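Local coordinates for protein ribonucleotide monophosphatase NagD (Escherichia coli, PDB 2C4N) that dephosphorylates ribonucleoside 5'-monophosphates, and probably also nucleoside di- and triphosphates and sugar phosphates such as glucose 1-phosphate, as a magnesium-dependent hydrolase of the HAD superfamily, at residues A[106-118]-A[129-143]. Residues are numbered along the deposited sequence; the frame is centred on the assembly and turned at random.
Sequences ITDVNPDFVIVGE and KAAYFVANGARFIAT
Strands 113-116 and 139-142 run parallel, their axes 4.7 Å apart, and Phe113, Val114, Ile115 and Val116 pair with Arg139, Phe140, Ile141 and Ala142. Five backbone hydrogen bonds, from Arg139 N to Asp112 O through Thr143 N to Val116 O, zip them together. Helix 124-135 makes the crossover of this beta-alpha-beta unit, packing on the sheet face that carries Val114; a Schellman motif with Gly137 at positive phi ends it and turns the chain into the second strand.

Val114, a short branched residue suited to a strand under a helix, divides its methyls: CG2 sits 3.4 Å from Phe133 CB and also meets Ala138 CB, while CG1 meets Ala130 CB, whose small side chain lets the helix come close. In Phe133, chi1 of -66° carries the ring out to the loop and chi2 turns one face to Pro111, whose CG stands 3.6 Å above the ring centroid in a CH-pi contact, while Asp108 O approaches CZ at the ring edge. Replacing Phe133 by an alanine removes the ring and is likely to leave Pro111 without its aromatic platform, opening a gap between helix and loop. One helical turn earlier, the extended Lys129 brings NZ to 2.9 Å from Asp108 OD2, a salt bridge using the anti lone pair.

On the opposite sheet face, Phe113 CE2 lies 3.4 Å from Arg139 NE, over one guanidinium face with the planes 40° apart; Arg139 NH2 hydrogen-bonds to Gln82 OE1 and to Pro234 O of a second subunit. Thus charged groups border an apolar core, one joining loop to helix, the other reaching a neighbouring chain.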
loop_
_atom_site.group_PDB
_atom_site.type_symbol
_atom_site.label_atom_id
_atom_site.label_comp_id
_atom_site.label_asym_id
_atom_site.label_seq_id
_atom_site.Cartn_x
_atom_site.Cartn_y
_atom_site.Cartn_z
ATOM N N ILE A 106 5.623 9.581 -32.009
ATOM C CA ILE A 106 6.289 9.349 -30.738
ATOM C C ILE A 106 7.163 10.566 -30.492
ATOM O O ILE A 106 8.059 10.863 -31.279
ATOM C CB ILE A 106 7.105 8.040 -30.790
ATOM C CG1 ILE A 106 6.141 6.870 -31.021
ATOM C CG2 ILE A 106 7.893 7.842 -29.500
ATOM C CD1 ILE A 106 6.780 5.498 -30.980
ATOM N N THR A 107 6.889 11.275 -29.401
ATOM C CA THR A 107 7.602 12.510 -29.105
ATOM C C THR A 107 7.690 12.832 -27.622
ATOM O O THR A 107 6.891 12.343 -26.819
ATOM C CB THR A 107 6.885 13.695 -29.785
ATOM O OG1 THR A 107 7.499 14.932 -29.404
ATOM C CG2 THR A 107 5.416 13.726 -29.366
ATOM N N ASP A 108 8.667 13.659 -27.266
ATOM C CA ASP A 108 8.821 14.085 -25.885
ATOM C C ASP A 108 8.436 15.565 -25.822
ATOM O O ASP A 108 8.853 16.305 -24.927
ATOM C CB ASP A 108 10.253 13.852 -25.387
ATOM C CG ASP A 108 11.282 14.644 -26.155
ATOM O OD1 ASP A 108 10.917 15.331 -27.133
ATOM O OD2 ASP A 108 12.470 14.571 -25.779
ATOM N N VAL A 109 7.629 15.979 -26.797
ATOM C CA VAL A 109 7.121 17.346 -26.883
ATOM C C VAL A 109 5.595 17.308 -26.845
ATOM O O VAL A 109 4.955 16.811 -27.772
ATOM C CB VAL A 109 7.556 18.040 -28.194
ATOM C CG1 VAL A 109 6.994 19.455 -28.243
ATOM C CG2 VAL A 109 9.066 18.080 -28.287
ATOM N N ASN A 110 5.023 17.826 -25.765
ATOM C CA ASN A 110 3.573 17.859 -25.593
ATOM C C ASN A 110 2.866 16.550 -25.948
ATOM O O ASN A 110 1.951 16.525 -26.774
ATOM C CB ASN A 110 2.968 19.000 -26.419
ATOM C CG ASN A 110 3.510 20.360 -26.020
ATOM O OD1 ASN A 110 3.482 20.735 -24.847
ATOM N ND2 ASN A 110 4.006 21.107 -26.997
ATOM N N PRO A 111 3.282 15.438 -25.327
ATOM C CA PRO A 111 2.634 14.160 -25.628
ATOM C C PRO A 111 1.274 14.064 -24.943
ATOM O O PRO A 111 1.078 14.629 -23.867
ATOM C CB PRO A 111 3.627 13.135 -25.081
ATOM C CG PRO A 111 4.212 13.856 -23.884
ATOM C CD PRO A 111 4.426 15.258 -24.415
ATOM N N ASP A 112 0.337 13.357 -25.571
ATOM C CA ASP A 112 -0.992 13.168 -24.996
ATOM C C ASP A 112 -0.941 11.999 -24.014
ATOM O O ASP A 112 -1.617 12.008 -22.985
ATOM C CB ASP A 112 -2.015 12.847 -26.089
ATOM C CG ASP A 112 -2.112 13.934 -27.141
ATOM O OD1 ASP A 112 -2.375 15.096 -26.769
ATOM O OD2 ASP A 112 -1.937 13.623 -28.339
ATOM N N PHE A 113 -0.137 10.997 -24.360
ATOM C CA PHE A 113 0.024 9.792 -23.551
ATOM C C PHE A 113 1.468 9.510 -23.182
ATOM O O PHE A 113 2.396 9.923 -23.878
ATOM C CB PHE A 113 -0.430 8.537 -24.310
ATOM C CG PHE A 113 -1.824 8.590 -24.826
ATOM C CD1 PHE A 113 -2.119 9.268 -26.006
ATOM C CD2 PHE A 113 -2.844 7.933 -24.152
ATOM C CE1 PHE A 113 -3.411 9.289 -26.506
ATOM C CE2 PHE A 113 -4.143 7.947 -24.645
ATOM C CZ PHE A 113 -4.426 8.629 -25.829
ATOM N N VAL A 114 1.634 8.775 -22.087
ATOM C CA VAL A 114 2.936 8.293 -21.644
ATOM C C VAL A 114 2.644 6.797 -21.667
ATOM O O VAL A 114 1.750 6.323 -20.962
ATOM C CB VAL A 114 3.291 8.724 -20.205
ATOM C CG1 VAL A 114 4.451 7.868 -19.679
ATOM C CG2 VAL A 114 3.700 10.193 -20.189
ATOM N N ILE A 115 3.362 6.060 -22.505
ATOM C CA ILE A 115 3.135 4.632 -22.631
ATOM C C ILE A 115 4.374 3.873 -22.200
ATOM O O ILE A 115 5.466 4.111 -22.712
ATOM C CB ILE A 115 2.811 4.259 -24.085
ATOM C CG1 ILE A 115 1.653 5.125 -24.592
ATOM C CG2 ILE A 115 2.474 2.781 -24.175
ATOM C CD1 ILE A 115 1.410 5.008 -26.073
ATOM N N VAL A 116 4.198 2.957 -21.256
ATOM C CA VAL A 116 5.313 2.175 -20.759
ATOM C C VAL A 116 5.151 0.701 -21.091
ATOM O O VAL A 116 4.119 0.091 -20.802
ATOM C CB VAL A 116 5.467 2.313 -19.220
ATOM C CG1 VAL A 116 6.706 1.548 -18.746
ATOM C CG2 VAL A 116 5.565 3.784 -18.831
ATOM N N GLY A 117 6.177 0.143 -21.721
ATOM C CA GLY A 117 6.177 -1.269 -22.060
ATOM C C GLY A 117 7.412 -1.845 -21.395
ATOM O O GLY A 117 7.524 -1.824 -20.171
ATOM N N GLU A 118 8.338 -2.350 -22.199
ATOM C CA GLU A 118 9.588 -2.894 -21.690
ATOM C C GLU A 118 10.753 -2.455 -22.571
ATOM O O GLU A 118 10.642 -2.400 -23.798
ATOM C CB GLU A 118 9.533 -4.425 -21.633
ATOM C CG GLU A 118 10.902 -5.101 -21.664
ATOM C CD GLU A 118 11.722 -4.917 -20.392
ATOM O OE1 GLU A 118 11.673 -3.833 -19.772
ATOM O OE2 GLU A 118 12.443 -5.870 -20.019
ATOM N N LYS A 129 11.419 12.020 -17.541
ATOM C CA LYS A 129 10.470 12.553 -18.513
ATOM C C LYS A 129 9.077 11.972 -18.351
ATOM O O LYS A 129 8.089 12.704 -18.378
ATOM C CB LYS A 129 10.958 12.304 -19.939
ATOM C CG LYS A 129 12.223 13.056 -20.320
ATOM C CD LYS A 129 12.453 12.940 -21.820
ATOM C CE LYS A 129 13.826 13.432 -22.235
ATOM N NZ LYS A 129 14.028 13.255 -23.705
ATOM N N ALA A 130 8.994 10.657 -18.190
ATOM C CA ALA A 130 7.700 10.004 -18.021
ATOM C C ALA A 130 6.993 10.556 -16.788
ATOM O O ALA A 130 5.808 10.873 -16.831
ATOM C CB ALA A 130 7.888 8.487 -17.890
ATOM N N ALA A 131 7.735 10.688 -15.692
ATOM C CA ALA A 131 7.164 11.204 -14.452
ATOM C C ALA A 131 6.699 12.648 -14.637
ATOM O O ALA A 131 5.630 13.029 -14.167
ATOM C CB ALA A 131 8.195 11.121 -13.323
ATOM N N TYR A 132 7.510 13.441 -15.327
ATOM C CA TYR A 132 7.181 14.837 -15.593
ATOM C C TYR A 132 5.878 14.953 -16.387
ATOM O O TYR A 132 4.994 15.734 -16.033
ATOM C CB TYR A 132 8.318 15.495 -16.373
ATOM C CG TYR A 132 8.005 16.896 -16.849
ATOM C CD1 TYR A 132 8.088 17.986 -15.983
ATOM C CD2 TYR A 132 7.614 17.128 -18.166
ATOM C CE1 TYR A 132 7.790 19.278 -16.419
ATOM C CE2 TYR A 132 7.312 18.413 -18.612
ATOM C CZ TYR A 132 7.403 19.481 -17.735
ATOM O OH TYR A 132 7.108 20.750 -18.178
ATOM N N PHE A 133 5.761 14.179 -17.463
ATOM C CA PHE A 133 4.553 14.221 -18.286
ATOM C C PHE A 133 3.310 13.724 -17.550
ATOM O O PHE A 133 2.238 14.325 -17.647
ATOM C CB PHE A 133 4.748 13.410 -19.570
ATOM C CG PHE A 133 5.780 13.984 -20.503
ATOM C CD1 PHE A 133 5.737 15.330 -20.863
ATOM C CD2 PHE A 133 6.789 13.180 -21.031
ATOM C CE1 PHE A 133 6.687 15.866 -21.736
ATOM C CE2 PHE A 133 7.744 13.707 -21.905
ATOM C CZ PHE A 133 7.690 15.055 -22.257
ATOM N N VAL A 134 3.444 12.625 -16.819
ATOM C CA VAL A 134 2.308 12.081 -16.084
ATOM C C VAL A 134 1.874 13.069 -15.014
ATOM O O VAL A 134 0.683 13.322 -14.838
ATOM C CB VAL A 134 2.659 10.718 -15.433
ATOM C CG1 VAL A 134 1.523 10.252 -14.523
ATOM C CG2 VAL A 134 2.899 9.679 -16.521
ATOM N N ALA A 135 2.843 13.638 -14.310
ATOM C CA ALA A 135 2.539 14.605 -13.270
ATOM C C ALA A 135 1.824 15.817 -13.854
ATOM O O ALA A 135 1.023 16.458 -13.174
ATOM C CB ALA A 135 3.815 15.038 -12.576
ATOM N N ASN A 136 2.135 16.146 -15.086
ATOM C CA ASN A 136 1.503 17.213 -15.806
ATOM C C ASN A 136 0.246 16.899 -16.577
ATOM O O ASN A 136 -0.186 17.671 -17.376
ATOM C CB ASN A 136 2.500 18.022 -16.624
ATOM C CG ASN A 136 3.349 18.916 -15.771
ATOM O OD1 ASN A 136 2.908 19.984 -15.396
ATOM N ND2 ASN A 136 4.536 18.518 -15.491
ATOM N N GLY A 137 -0.359 15.768 -16.287
ATOM C CA GLY A 137 -1.598 15.397 -16.949
ATOM C C GLY A 137 -1.630 14.446 -18.131
ATOM O O GLY A 137 -2.706 14.190 -18.675
ATOM N N ALA A 138 -0.488 13.916 -18.544
ATOM C CA ALA A 138 -0.495 12.995 -19.674
ATOM C C ALA A 138 -1.232 11.714 -19.294
ATOM O O ALA A 138 -1.181 11.280 -18.139
ATOM C CB ALA A 138 0.931 12.677 -20.086
ATOM N N ARG A 139 -1.925 11.108 -20.255
ATOM C CA ARG A 139 -2.640 9.862 -19.990
ATOM C C ARG A 139 -1.611 8.734 -19.844
ATOM O O ARG A 139 -0.862 8.424 -20.776
ATOM C CB ARG A 139 -3.641 9.592 -21.123
ATOM C CG ARG A 139 -4.738 10.666 -21.182
ATOM C CD ARG A 139 -5.593 10.581 -22.443
ATOM N NE ARG A 139 -6.364 9.342 -22.525
ATOM C CZ ARG A 139 -7.247 9.076 -23.485
ATOM N NH1 ARG A 139 -7.467 9.966 -24.443
ATOM N NH2 ARG A 139 -7.905 7.925 -23.491
ATOM N N PHE A 140 -1.591 8.135 -18.655
ATOM C CA PHE A 140 -0.645 7.086 -18.268
ATOM C C PHE A 140 -1.139 5.655 -18.566
ATOM O O PHE A 140 -2.042 5.144 -17.902
ATOM C CB PHE A 140 -0.356 7.277 -16.769
ATOM C CG PHE A 140 0.869 6.554 -16.255
ATOM C CD1 PHE A 140 1.823 6.013 -17.117
ATOM C CD2 PHE A 140 1.076 6.450 -14.880
ATOM C CE1 PHE A 140 2.966 5.375 -16.611
ATOM C CE2 PHE A 140 2.208 5.820 -14.362
ATOM C CZ PHE A 140 3.157 5.280 -15.225
ATOM N N ILE A 141 -0.532 5.022 -19.570
ATOM C CA ILE A 141 -0.896 3.667 -19.990
ATOM C C ILE A 141 0.326 2.753 -19.927
ATOM O O ILE A 141 1.430 3.161 -20.290
ATOM C CB ILE A 141 -1.390 3.639 -21.463
ATOM C CG1 ILE A 141 -2.381 4.776 -21.722
ATOM C CG2 ILE A 141 -2.017 2.291 -21.769
ATOM C CD1 ILE A 141 -3.651 4.687 -20.920
ATOM N N ALA A 142 0.122 1.511 -19.494
ATOM C CA ALA A 142 1.217 0.546 -19.404
ATOM C C ALA A 142 0.750 -0.786 -19.982
ATOM O O ALA A 142 -0.409 -1.169 -19.817
ATOM C CB ALA A 142 1.653 0.375 -17.948
ATOM N N THR A 143 1.648 -1.502 -20.653
ATOM C CA THR A 143 1.277 -2.771 -21.273
ATOM C C THR A 143 0.881 -3.895 -20.318
ATOM O O THR A 143 -0.117 -4.575 -20.546
ATOM C CB THR A 143 2.398 -3.288 -22.220
ATOM O OG1 THR A 143 3.616 -3.464 -21.492
ATOM C CG2 THR A 143 2.626 -2.306 -23.355
#